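Local coordinates for phosphate-binding protein (PDB 5UB3) that probably serves as a periplasmic ligand-sensing receptor of the phosphonate-binding protein family, partnered with a diguanylate cyclase, at residues D258-S261 with R262-L265; V161-K164 with L165-A168; R31-V35 with G36-G40. All coordinates share one frame; numbering follows the deposited sequence.

Interaction 1. Residues D258-S261 with R262-L265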
loop_
_atom_site.group_PDB
_atom_site.type_symbol
_atom_site.label_atom_id
_atom_site.label_comp_id
_atom_site.label_asym_id
_atom_site.label_seq_id
_atom_site.Cartn_x
_atom_site.Cartn_y
_atom_site.Cartn_z
ATOM N N ASP A 258 6.162 3.003 -18.085
ATOM C CA ASP A 258 7.277 3.435 -18.916
ATOM C C ASP A 258 8.525 2.738 -18.379
ATOM O O ASP A 258 8.435 1.967 -17.386
ATOM C CB ASP A 258 7.335 4.966 -19.018
ATOM C CG ASP A 258 7.657 5.663 -17.703
ATOM O OD1 ASP A 258 8.496 5.158 -16.943
ATOM O OD2 ASP A 258 7.085 6.751 -17.467
ATOM N N PRO A 259 9.666 2.906 -19.069
ATOM C CA PRO A 259 10.747 2.034 -18.645
ATOM C C PRO A 259 11.174 2.346 -17.203
ATOM O O PRO A 259 11.555 1.424 -16.481
ATOM C CB PRO A 259 11.839 2.296 -19.688
ATOM C CG PRO A 259 11.055 2.675 -20.886
ATOM C CD PRO A 259 10.027 3.611 -20.311
ATOM N N THR A 260 11.058 3.582 -16.766
ATOM C CA THR A 260 11.427 3.940 -15.396
ATOM C C THR A 260 10.514 3.282 -14.361
ATOM O O THR A 260 10.977 2.623 -13.437
ATOM C CB THR A 260 11.428 5.446 -15.239
ATOM O OG1 THR A 260 12.435 5.982 -16.114
ATOM C CG2 THR A 260 11.719 5.885 -13.808
ATOM N N SER A 261 9.220 3.490 -14.509
ATOM C CA SER A 261 8.272 2.934 -13.557
ATOM C C SER A 261 8.366 1.424 -13.567
ATOM O O SER A 261 8.284 0.772 -12.506
ATOM C CB SER A 261 6.846 3.410 -13.856
ATOM O OG SER A 261 6.424 3.225 -15.215
ATOM N N ARG A 262 8.585 0.842 -14.747
ATOM C CA ARG A 262 8.802 -0.620 -14.800
ATOM C C ARG A 262 10.022 -1.080 -14.015
ATOM O O ARG A 262 9.963 -2.101 -13.342
ATOM C CB ARG A 262 8.946 -1.150 -16.232
ATOM C CG ARG A 262 7.656 -1.098 -16.993
ATOM C CD ARG A 262 7.854 -1.403 -18.465
ATOM N NE ARG A 262 6.549 -1.260 -19.150
ATOM C CZ ARG A 262 6.243 -0.436 -20.170
ATOM N NH1 ARG A 262 7.165 0.365 -20.712
ATOM N NH2 ARG A 262 4.997 -0.468 -20.686
ATOM N N ARG A 263 11.120 -0.369 -14.175
ATOM C CA ARG A 263 12.371 -0.640 -13.459
ATOM C C ARG A 263 12.139 -0.436 -11.975
ATOM O O ARG A 263 12.553 -1.240 -11.183
ATOM C CB ARG A 263 13.491 0.271 -13.923
ATOM C CG ARG A 263 14.091 -0.090 -15.291
ATOM C CD ARG A 263 15.253 0.855 -15.751
ATOM N NE ARG A 263 14.829 2.199 -16.192
ATOM C CZ ARG A 263 14.634 2.624 -17.464
ATOM N NH1 ARG A 263 14.842 1.831 -18.556
ATOM N NH2 ARG A 263 14.190 3.891 -17.669
ATOM N N ARG A 264 11.419 0.603 -11.611
ATOM C CA ARG A 264 11.197 0.863 -10.193
ATOM C C ARG A 264 10.298 -0.177 -9.592
ATOM O O ARG A 264 10.516 -0.581 -8.442
ATOM C CB ARG A 264 10.684 2.265 -9.941
ATOM C CG ARG A 264 11.719 3.321 -10.334
ATOM C CD ARG A 264 11.176 4.696 -10.107
ATOM N NE ARG A 264 11.240 5.078 -8.707
ATOM C CZ ARG A 264 10.554 6.077 -8.181
ATOM N NH1 ARG A 264 9.703 6.760 -8.914
ATOM N NH2 ARG A 264 10.663 6.338 -6.873
ATOM N N LEU A 265 9.271 -0.608 -10.316
ATOM C CA LEU A 265 8.434 -1.706 -9.816
ATOM C C LEU A 265 9.177 -3.005 -9.750
ATOM O O LEU A 265 8.992 -3.782 -8.818
ATOM C CB LEU A 265 7.170 -1.878 -10.654
ATOM C CG LEU A 265 6.171 -0.740 -10.478
ATOM C CD1 LEU A 265 4.980 -1.034 -11.439
ATOM C CD2 LEU A 265 5.677 -0.614 -9.051
#
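Arg263 folds back over the first turn of helix 259-277, and its NH2 donates to Thr260 OG1 at 3.1 Å, a bent bond that leaves the plane of the guanidinium by 20°. A bend about CG–CD (chi3 -74°) brings the flat group down over the preceding backbone, with Pro259 O 3.3 Å above its centre and NH1 3.2 Å from Pro259 CB. This is the solvent side, where Pro259, Thr260, Arg262 and Arg263 are all exposed. Arg262 runs out extended from CG to NE and lays one guanidinium face, off centre, over Asp258 N.

The tight side is the helix start, a worked case of the capping box. Asp258, the N-cap, accepts from Ser261 N through OD1 at 3.0 Å and nearly straight, while Asp258 N returns a bond to Ser261 OG at 2.9 Å. The serine's chi1 of 51° swings its hydroxyl back toward the cap. Regular helical bonds follow at once: Arg262 N to Asp258 O, 2.9 Å, and Leu265 N to Ser261 O, 2.8 Å.

Buried Ser261 and Leu265 turn this end of the helix against Met84 of strand 79-87, and Leu265 also reaches Met71 of helix 67-75. Arg264, whose CD runs beside Thr260 CG2, carries its charge away to a salt bridge with Asp92 of strand 92-100.

Interaction 2. Residues V161-K164 with L165-A168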
loop_
_atom_site.group_PDB
_atom_site.type_symbol
_atom_site.label_atom_id
_atom_site.label_comp_id
_atom_site.label_asym_id
_atom_site.label_seq_id
_atom_site.Cartn_x
_atom_site.Cartn_y
_atom_site.Cartn_z
ATOM N N VAL A 161 0.321 -4.090 14.746
ATOM C CA VAL A 161 -0.752 -3.376 15.438
ATOM C C VAL A 161 -1.952 -3.010 14.511
ATOM O O VAL A 161 -2.908 -2.372 14.948
ATOM C CB VAL A 161 -0.174 -2.160 16.160
ATOM C CG1 VAL A 161 0.978 -2.558 17.076
ATOM C CG2 VAL A 161 0.302 -1.088 15.193
ATOM N N GLY A 162 -1.882 -3.403 13.243
ATOM C CA GLY A 162 -2.950 -3.161 12.251
ATOM C C GLY A 162 -2.929 -1.755 11.648
ATOM O O GLY A 162 -2.346 -1.501 10.567
ATOM N N SER A 163 -3.546 -0.828 12.354
ATOM C CA SER A 163 -3.890 0.434 11.748
ATOM C C SER A 163 -2.698 1.383 11.808
ATOM O O SER A 163 -1.814 1.292 12.682
ATOM C CB SER A 163 -5.076 1.062 12.453
ATOM O OG SER A 163 -4.647 1.687 13.632
ATOM N N LYS A 164 -2.696 2.339 10.907
ATOM C CA LYS A 164 -1.644 3.370 10.968
ATOM C C LYS A 164 -1.681 4.170 12.305
ATOM O O LYS A 164 -0.620 4.520 12.909
ATOM C CB LYS A 164 -1.763 4.262 9.778
ATOM C CG LYS A 164 -1.504 3.573 8.454
ATOM C CD LYS A 164 -1.836 4.482 7.293
ATOM C CE LYS A 164 -1.664 3.700 6.030
ATOM N NZ LYS A 164 -1.702 4.611 4.880
ATOM N N LEU A 165 -2.903 4.446 12.775
ATOM C CA LEU A 165 -3.083 5.216 14.001
ATOM C C LEU A 165 -2.526 4.435 15.150
ATOM O O LEU A 165 -1.908 4.992 16.047
ATOM C CB LEU A 165 -4.572 5.499 14.251
ATOM C CG LEU A 165 -4.920 6.283 15.534
ATOM C CD1 LEU A 165 -4.104 7.554 15.681
ATOM C CD2 LEU A 165 -6.404 6.616 15.562
ATOM N N ASN A 166 -2.741 3.120 15.131
ATOM C CA ASN A 166 -2.138 2.268 16.169
ATOM C C ASN A 166 -0.606 2.310 16.189
ATOM O O ASN A 166 0.007 2.354 17.240
ATOM C CB ASN A 166 -2.652 0.838 16.056
ATOM C CG ASN A 166 -4.066 0.656 16.628
ATOM O OD1 ASN A 166 -4.699 1.582 17.136
ATOM N ND2 ASN A 166 -4.538 -0.558 16.554
ATOM N N VAL A 167 0.027 2.324 15.032
ATOM C CA VAL A 167 1.486 2.482 15.017
ATOM C C VAL A 167 1.842 3.756 15.791
ATOM O O VAL A 167 2.679 3.762 16.662
ATOM C CB VAL A 167 1.997 2.588 13.587
ATOM C CG1 VAL A 167 3.467 2.902 13.574
ATOM C CG2 VAL A 167 1.755 1.287 12.842
ATOM N N ALA A 168 1.199 4.873 15.433
ATOM C CA ALA A 168 1.509 6.129 16.077
ATOM C C ALA A 168 1.164 6.026 17.580
ATOM O O ALA A 168 1.965 6.337 18.432
ATOM C CB ALA A 168 0.737 7.247 15.400
#
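Ser163 caps the N-terminus of helix 164-172, its OG accepting from Asn166 N at 2.8 Å. It is a serine N-cap: chi1 of 80° sets OG between the residue's own N and carbonyl carbon, turned toward the first turn of the helix. Asn166 then reaches back beyond the cap, and its ND2 gives a nearly straight bond of 2.9 Å to Val161 O, which lies in the plane of the amide. The same oxygen accepts a weak bond from Ser163 N, so two donors hold it. Asn166 CG also comes within 3.2 Å of Ser163 OG, so the side chain of Asn166 lies against the hydroxyl that its own backbone N binds.

Beneath these polar links, the side chains of Val161 and Asn166 run antiparallel, with Val161 CG2 3.6 Å from Asn166 CB, and the same methyl packs against Val167 CG2 at 3.6 Å.

Further out, Val161 is tied by backbone bonding to Leu118 of strand 115-118, which joins the loop after strand 156-160 to the neighbouring strand, and it touches Ile176. Lys164, extended beyond CG, passes Gln119 and His191 to a salt bridge with Asp185. Inside the helix, the first regular bond runs from Val167 N to Ser163 O, at 3.2 Å.

Interaction 3. Residues R31-V35 with G36-G40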
loop_
_atom_site.group_PDB
_atom_site.type_symbol
_atom_site.label_atom_id
_atom_site.label_comp_id
_atom_site.label_asym_id
_atom_site.label_seq_id
_atom_site.Cartn_x
_atom_site.Cartn_y
_atom_site.Cartn_z
ATOM N N ARG A 31 -18.584 3.762 -19.638
ATOM C CA ARG A 31 -17.606 4.060 -20.682
ATOM C C ARG A 31 -16.880 2.858 -21.246
ATOM O O ARG A 31 -16.020 3.012 -22.107
ATOM C CB ARG A 31 -16.625 5.119 -20.182
ATOM C CG ARG A 31 -17.346 6.427 -20.011
ATOM C CD ARG A 31 -16.637 7.353 -19.017
ATOM N NE ARG A 31 -17.342 8.653 -18.955
ATOM C CZ ARG A 31 -18.402 8.944 -18.191
ATOM N NH1 ARG A 31 -18.964 8.048 -17.372
ATOM N NH2 ARG A 31 -18.915 10.179 -18.248
ATOM N N MET A 32 -17.269 1.652 -20.832
ATOM C CA MET A 32 -16.646 0.435 -21.305
ATOM C C MET A 32 -17.658 -0.419 -22.083
ATOM O O MET A 32 -17.390 -1.589 -22.330
ATOM C CB MET A 32 -16.209 -0.410 -20.108
ATOM C CG MET A 32 -15.314 0.242 -19.052
ATOM S SD MET A 32 -13.600 -0.067 -19.394
ATOM C CE MET A 32 -13.340 -1.830 -19.365
ATOM N N ARG A 33 -18.816 0.126 -22.441
ATOM C CA ARG A 33 -19.841 -0.697 -23.103
ATOM C C ARG A 33 -19.389 -1.308 -24.379
ATOM O O ARG A 33 -19.750 -2.433 -24.710
ATOM C CB ARG A 33 -21.111 0.090 -23.393
ATOM C CG ARG A 33 -22.254 -0.892 -23.538
ATOM C CD ARG A 33 -23.511 -0.244 -24.035
ATOM N NE ARG A 33 -24.491 -1.301 -24.209
ATOM C CZ ARG A 33 -25.175 -1.858 -23.214
ATOM N NH1 ARG A 33 -25.029 -1.476 -21.933
ATOM N NH2 ARG A 33 -26.025 -2.815 -23.515
ATOM N N GLU A 34 -18.554 -0.566 -25.090
ATOM C CA GLU A 34 -18.075 -0.999 -26.382
ATOM C C GLU A 34 -17.077 -2.182 -26.276
ATOM O O GLU A 34 -16.768 -2.798 -27.289
ATOM C CB GLU A 34 -17.581 0.217 -27.194
ATOM C CG GLU A 34 -16.124 0.637 -26.987
ATOM C CD GLU A 34 -15.862 1.826 -26.062
ATOM O OE1 GLU A 34 -16.166 1.726 -24.818
ATOM O OE2 GLU A 34 -15.276 2.816 -26.605
ATOM N N VAL A 35 -16.628 -2.553 -25.057
ATOM C CA VAL A 35 -15.834 -3.792 -24.912
ATOM C C VAL A 35 -16.587 -4.857 -24.142
ATOM O O VAL A 35 -15.990 -5.777 -23.598
ATOM C CB VAL A 35 -14.436 -3.541 -24.307
ATOM C CG1 VAL A 35 -13.561 -2.738 -25.269
ATOM C CG2 VAL A 35 -14.534 -2.832 -22.965
ATOM N N GLY A 36 -17.906 -4.758 -24.143
ATOM C CA GLY A 36 -18.727 -5.802 -23.616
ATOM C C GLY A 36 -19.068 -5.611 -22.140
ATOM O O GLY A 36 -19.796 -6.411 -21.600
ATOM N N ILE A 37 -18.571 -4.560 -21.477
ATOM C CA ILE A 37 -18.919 -4.364 -20.030
ATOM C C ILE A 37 -20.290 -3.732 -19.933
ATOM O O ILE A 37 -20.536 -2.731 -20.566
ATOM C CB ILE A 37 -17.879 -3.533 -19.298
ATOM C CG1 ILE A 37 -16.526 -4.272 -19.318
ATOM C CG2 ILE A 37 -18.305 -3.183 -17.899
ATOM C CD1 ILE A 37 -16.481 -5.643 -18.663
ATOM N N ARG A 38 -21.175 -4.358 -19.161
ATOM C CA ARG A 38 -22.500 -3.840 -18.934
ATOM C C ARG A 38 -22.701 -3.386 -17.502
ATOM O O ARG A 38 -23.544 -2.558 -17.244
ATOM C CB ARG A 38 -23.550 -4.907 -19.224
ATOM C CG ARG A 38 -23.470 -5.517 -20.597
ATOM C CD ARG A 38 -23.949 -4.577 -21.663
ATOM N NE ARG A 38 -23.934 -5.312 -22.938
ATOM C CZ ARG A 38 -24.980 -5.909 -23.533
ATOM N NH1 ARG A 38 -26.224 -5.847 -23.039
ATOM N NH2 ARG A 38 -24.769 -6.553 -24.675
ATOM N N ARG A 39 -21.957 -3.915 -16.559
ATOM C CA ARG A 39 -22.248 -3.647 -15.159
ATOM C C ARG A 39 -20.930 -3.748 -14.390
ATOM O O ARG A 39 -19.917 -4.289 -14.896
ATOM C CB ARG A 39 -23.340 -4.585 -14.631
ATOM C CG ARG A 39 -23.028 -6.092 -14.699
ATOM C CD ARG A 39 -24.271 -7.008 -14.465
ATOM N NE ARG A 39 -25.227 -6.797 -15.555
ATOM C CZ ARG A 39 -25.228 -7.423 -16.752
ATOM N NH1 ARG A 39 -24.379 -8.415 -17.061
ATOM N NH2 ARG A 39 -26.123 -7.046 -17.659
ATOM N N GLY A 40 -20.969 -3.188 -13.212
ATOM C CA GLY A 40 -19.854 -3.161 -12.279
ATOM C C GLY A 40 -20.222 -3.794 -10.953
ATOM O O GLY A 40 -21.369 -3.712 -10.543
HETATM O O HOH W 1 -25.897 -2.086 -19.338
#
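A Schellman motif, with Gly36 at the C' position, lies in the link from helix 14-28 to the edge strand 39-42, and its hydrophobic contact is that of Met32 and Ile37, which run alongside each other, CB to CB at 3.6 Å. The inner bond runs from Gly36 N to Arg33 O at 3.0 Å, approaching from well above the carbonyl plane, 61° out of it. The outer, 6→1 bond from Ile37 N to Met32 O encloses it and is weak, and Arg33 CA points its hydrogen at Ile37 O. Gly36 makes the reversal with a positive phi of 92°, where a CB would run into the carbonyl oxygen of Val35.

The apolar side faces inward: Met32 meets Val224 of helix 222-235, and Ile37 meets Leu5 of strand 4-8. Glu34 leaves the turn for a salt bridge with Arg227 of helix 222-235.

On the exposed side two arginines meet. Arg38, bent at chi2, sets its CD 2.9 Å above one face of the Arg33 guanidinium, toward the rim, and the two guanidinium planes are 41° apart. Arg33 NH2 comes within 3.1 Å of Arg38 NH1, and as both are donors no bond joins them. A water in the plane of the Arg33 group accepts from its NH1 at 2.8 Å and donates to Arg38 O. Two like charges this close should repel, a cost that surrounding solvent would be expected to reduce.

In the fold
Along the chain the order is interaction 3, interaction 2, interaction 1, and each lies where a secondary-structure element begins: strand 39-42, helix 164-172 and helix 259-277. The centre of interaction 1 is about 30 Å from those of both others, and the centres of interactions 2 and 3 are about 39 Å apart; interaction 2 lies across the chain's centre from both others. No two of them touch. Interaction 3 borders strand 4-8, which pairs with 39-42 and 62-66, whereas interaction 2 adjoins strands 115-118 and 156-160, and interaction 1 rests on strand 79-87. Such separation is consistent with the two-lobed build of periplasmic binding proteins.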